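Local coordinates for laccase (Uncultured bacterium, PDB 4F7K), which probably couples the oxidation of phenolic substrates to the reduction of oxygen to water, as a laccase of the multicopper oxidase family, at residues Arg106-Val111 with Leu397-Met402. Numbering follows the deposited sequence.
Sequences RSWEQV and LLHCHM
Ser107 meets His399 and His401, the two histidines of the His-Cys-His motif that multicopper oxidases carry on a late strand of their last cupredoxin domain. The example illustrates how these enzymes build a site between cupredoxin domains that are far apart in sequence but adjoin in space: the loop 106-111 follows strand 97-103 near the start of the chain, whereas 397-402 is the end of strand 395-402. In relatives the two histidines of this motif bind the type 3 coppers and the cysteine between them the type 1 copper, and the same roles are likely here. Both imidazoles leave the strand on the side that faces the loop, each with CG anti to its own backbone N (chi1 -178° in His399, 176° in His401), while Cys400 turns the other way, onto Ile353 and Leu296.

Ser107 is received differently by the two rings. Its CB sits at the edge of His399, in the ring plane, 3.7 Å from NE2 of that histidine. Against His401 the same carbon lies over a face, a CH-pi contact of 4.3 Å to the ring centroid, only 20° off the normal and displaced toward the rim. Trp108 adds a looser flank, its CZ3 4.4 Å from NE2 of His399, which lies near the indole plane at the ring's edge.

No hydrogen bond joins the segments, and His399 NE2 and His401 ND1 are both buried by the contact without a partner in the model. The other ring nitrogen of His401, NE2, is hydrogen-bonded to Asp194, which helps fix the ring's rotation. Beyond the rim of that imidazole, above its plane on the side that carries Ser107 CB, the carbonyl O of Ser107 comes within 3.0 Å of His401 CE1.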
ATOM      1  N   ARG A 106      -5.581  -1.530  11.442  1.00 32.96           N
ATOM      2  CA  ARG A 106      -6.445  -0.904  10.439  1.00 33.31           C
ATOM      3  C   ARG A 106      -7.392  -1.854   9.656  1.00 35.04           C
ATOM      4  O   ARG A 106      -8.540  -1.468   9.270  1.00 33.90           O
ATOM      5  CB  ARG A 106      -5.625  -0.025   9.488  1.00 32.83           C
ATOM      6  CG  ARG A 106      -6.521   0.886   8.668  1.00 29.95           C
ATOM      7  CD  ARG A 106      -5.793   1.934   7.842  1.00 27.43           C
ATOM      8  NE  ARG A 106      -6.779   2.584   6.970  1.00 21.92           N
ATOM      9  CZ  ARG A 106      -6.918   2.271   5.685  1.00 24.47           C
ATOM     10  NH1 ARG A 106      -6.085   1.381   5.137  1.00 23.49           N
ATOM     11  NH2 ARG A 106      -7.859   2.852   4.933  1.00 21.89           N
ATOM     12  N   SER A 107      -6.962  -3.102   9.505  1.00 36.21           N
ATOM     13  CA  SER A 107      -7.715  -4.081   8.712  1.00 38.40           C
ATOM     14  C   SER A 107      -8.905  -4.613   9.435  1.00 39.80           C
ATOM     15  O   SER A 107      -9.790  -5.196   8.816  1.00 40.81           O
ATOM     16  CB  SER A 107      -6.829  -5.249   8.309  1.00 39.49           C
ATOM     17  OG  SER A 107      -5.942  -4.822   7.310  1.00 40.36           O
ATOM     18  N   TRP A 108      -8.945  -4.418  10.746  1.00 40.98           N
ATOM     19  CA  TRP A 108     -10.066  -4.946  11.512  1.00 42.25           C
ATOM     20  C   TRP A 108     -10.710  -3.950  12.482  1.00 42.45           C
ATOM     21  O   TRP A 108     -11.618  -4.311  13.221  1.00 43.44           O
ATOM     22  CB  TRP A 108      -9.669  -6.243  12.229  1.00 44.00           C
ATOM     23  CG  TRP A 108      -8.771  -6.074  13.423  1.00 45.20           C
ATOM     24  CD1 TRP A 108      -9.160  -5.817  14.709  1.00 46.80           C
ATOM     25  CD2 TRP A 108      -7.341  -6.169  13.449  1.00 46.27           C
ATOM     26  NE1 TRP A 108      -8.063  -5.722  15.532  1.00 46.59           N
ATOM     27  CE2 TRP A 108      -6.933  -5.938  14.788  1.00 46.25           C
ATOM     28  CE3 TRP A 108      -6.359  -6.407  12.471  1.00 45.80           C
ATOM     29  CZ2 TRP A 108      -5.597  -5.970  15.178  1.00 46.49           C
ATOM     30  CZ3 TRP A 108      -5.015  -6.443  12.861  1.00 47.32           C
ATOM     31  CH2 TRP A 108      -4.648  -6.221  14.200  1.00 47.41           C
ATOM     32  N   GLU A 109     -10.251  -2.706  12.486  1.00 40.72           N
ATOM     33  CA  GLU A 109     -10.897  -1.701  13.314  1.00 41.11           C
ATOM     34  C   GLU A 109     -11.373  -0.544  12.455  1.00 39.34           C
ATOM     35  O   GLU A 109     -10.555   0.236  11.949  1.00 36.53           O
ATOM     36  CB  GLU A 109      -9.936  -1.151  14.389  1.00 41.47           C
ATOM     37  CG  GLU A 109      -9.524  -2.169  15.451  1.00 46.27           C
ATOM     38  CD  GLU A 109     -10.614  -2.551  16.480  1.00 51.52           C
ATOM     39  OE1 GLU A 109     -11.747  -1.982  16.478  1.00 53.31           O
ATOM     40  OE2 GLU A 109     -10.309  -3.439  17.313  1.00 53.18           O
ATOM     41  N   GLN A 110     -12.695  -0.414  12.374  1.00 38.94           N
ATOM     42  CA  GLN A 110     -13.355   0.624  11.607  1.00 38.67           C
ATOM     43  C   GLN A 110     -12.926   2.031  12.047  1.00 36.78           C
ATOM     44  O   GLN A 110     -12.739   2.861  11.194  1.00 35.43           O
ATOM     45  CB  GLN A 110     -14.898   0.462  11.655  1.00 40.76           C
ATOM     46  CG  GLN A 110     -15.736   1.554  10.878  1.00 45.14           C
ATOM     47  CD  GLN A 110     -15.420   1.625   9.368  1.00 50.42           C
ATOM     48  OE1 GLN A 110     -15.854   0.766   8.582  0.60 52.38           O
ATOM     49  NE2 GLN A 110     -14.676   2.660   8.963  0.60 49.60           N
ATOM     50  N   VAL A 111     -12.752   2.286  13.345  1.00 36.28           N
ATOM     51  CA  VAL A 111     -12.279   3.611  13.810  1.00 35.99           C
ATOM     52  C   VAL A 111     -10.943   4.030  13.215  1.00 34.17           C
ATOM     53  O   VAL A 111     -10.685   5.229  13.062  1.00 33.21           O
ATOM     54  CB  VAL A 111     -12.066   3.737  15.365  1.00 37.69           C
ATOM     55  CG1 VAL A 111     -13.305   4.211  16.050  1.00 39.60           C
ATOM     56  CG2 VAL A 111     -11.440   2.450  16.004  1.00 37.82           C
ATOM     57  N   LEU A 397       4.843 -11.087  11.542  1.00 43.41           N
ATOM     58  CA  LEU A 397       3.457 -11.341  11.191  1.00 42.36           C
ATOM     59  C   LEU A 397       3.287 -11.749   9.736  1.00 40.87           C
ATOM     60  O   LEU A 397       3.841 -11.134   8.840  1.00 40.08           O
ATOM     61  CB  LEU A 397       2.625 -10.081  11.479  1.00 41.99           C
ATOM     62  CG  LEU A 397       1.096 -10.156  11.431  1.00 43.23           C
ATOM     63  CD1 LEU A 397       0.539 -10.999  12.567  1.00 42.22           C
ATOM     64  CD2 LEU A 397       0.526  -8.741  11.525  1.00 41.08           C
ATOM     65  N   LEU A 398       2.534 -12.818   9.525  1.00 40.41           N
ATOM     66  CA  LEU A 398       1.953 -13.123   8.226  1.00 41.02           C
ATOM     67  C   LEU A 398       0.439 -12.893   8.395  1.00 41.80           C
ATOM     68  O   LEU A 398      -0.250 -13.569   9.163  1.00 41.62           O
ATOM     69  CB  LEU A 398       2.288 -14.536   7.767  1.00 40.51           C
ATOM     70  CG  LEU A 398       1.829 -15.098   6.422  1.00 40.64           C
ATOM     71  CD1 LEU A 398       2.225 -14.245   5.241  1.00 41.81           C
ATOM     72  CD2 LEU A 398       2.436 -16.485   6.237  1.00 43.37           C
ATOM     73  N   HIS A 399      -0.057 -11.881   7.710  1.00 42.73           N
ATOM     74  CA  HIS A 399      -1.395 -11.396   7.978  1.00 43.67           C
ATOM     75  C   HIS A 399      -2.294 -11.788   6.829  1.00 43.14           C
ATOM     76  O   HIS A 399      -2.056 -11.374   5.713  1.00 41.28           O
ATOM     77  CB  HIS A 399      -1.371  -9.875   8.190  1.00 44.39           C
ATOM     78  CG  HIS A 399      -2.707  -9.287   8.524  1.00 48.24           C
ATOM     79  ND1 HIS A 399      -3.706 -10.007   9.148  1.00 52.44           N
ATOM     80  CD2 HIS A 399      -3.203  -8.042   8.337  1.00 52.17           C
ATOM     81  CE1 HIS A 399      -4.763  -9.237   9.319  1.00 53.04           C
ATOM     82  NE2 HIS A 399      -4.486  -8.039   8.834  1.00 54.27           N
ATOM     83  N   CYS A 400      -3.300 -12.622   7.114  1.00 43.61           N
ATOM     84  CA  CYS A 400      -4.281 -12.999   6.109  1.00 45.30           C
ATOM     85  C   CYS A 400      -5.616 -12.388   6.475  1.00 44.74           C
ATOM     86  O   CYS A 400      -6.180 -12.695   7.532  1.00 45.86           O
ATOM     87  CB  CYS A 400      -4.384 -14.518   5.994  1.00 45.89           C
ATOM     88  SG  CYS A 400      -2.743 -15.278   5.680  1.00 51.61           S
ATOM     89  N   HIS A 401      -6.108 -11.497   5.628  1.00 43.09           N
ATOM     90  CA  HIS A 401      -7.372 -10.810   5.912  1.00 41.76           C
ATOM     91  C   HIS A 401      -8.437 -11.252   4.928  1.00 40.15           C
ATOM     92  O   HIS A 401      -8.268 -11.082   3.719  1.00 38.39           O
ATOM     93  CB  HIS A 401      -7.208  -9.287   5.841  1.00 41.55           C
ATOM     94  CG  HIS A 401      -8.489  -8.524   6.019  1.00 43.17           C
ATOM     95  ND1 HIS A 401      -9.126  -8.408   7.237  1.00 45.30           N
ATOM     96  CD2 HIS A 401      -9.233  -7.811   5.139  1.00 42.78           C
ATOM     97  CE1 HIS A 401     -10.211  -7.665   7.095  1.00 45.39           C
ATOM     98  NE2 HIS A 401     -10.301  -7.294   5.830  1.00 42.05           N
ATOM     99  N   MET A 402      -9.525 -11.800   5.463  1.00 39.17           N
ATOM    100  CA  MET A 402     -10.715 -12.069   4.681  1.00 39.38           C
ATOM    101  C   MET A 402     -11.458 -10.753   4.331  1.00 39.00           C
ATOM    102  O   MET A 402     -11.936 -10.018   5.215  1.00 37.44           O
ATOM    103  CB  MET A 402     -11.644 -13.072   5.393  1.00 39.24           C
ATOM    104  CG  MET A 402     -12.841 -13.592   4.494  1.00 41.56           C
ATOM    105  SD  MET A 402     -13.812 -14.881   5.391  1.00 45.95           S
ATOM    106  CE  MET A 402     -15.239 -15.056   4.377  1.00 50.42           C
TER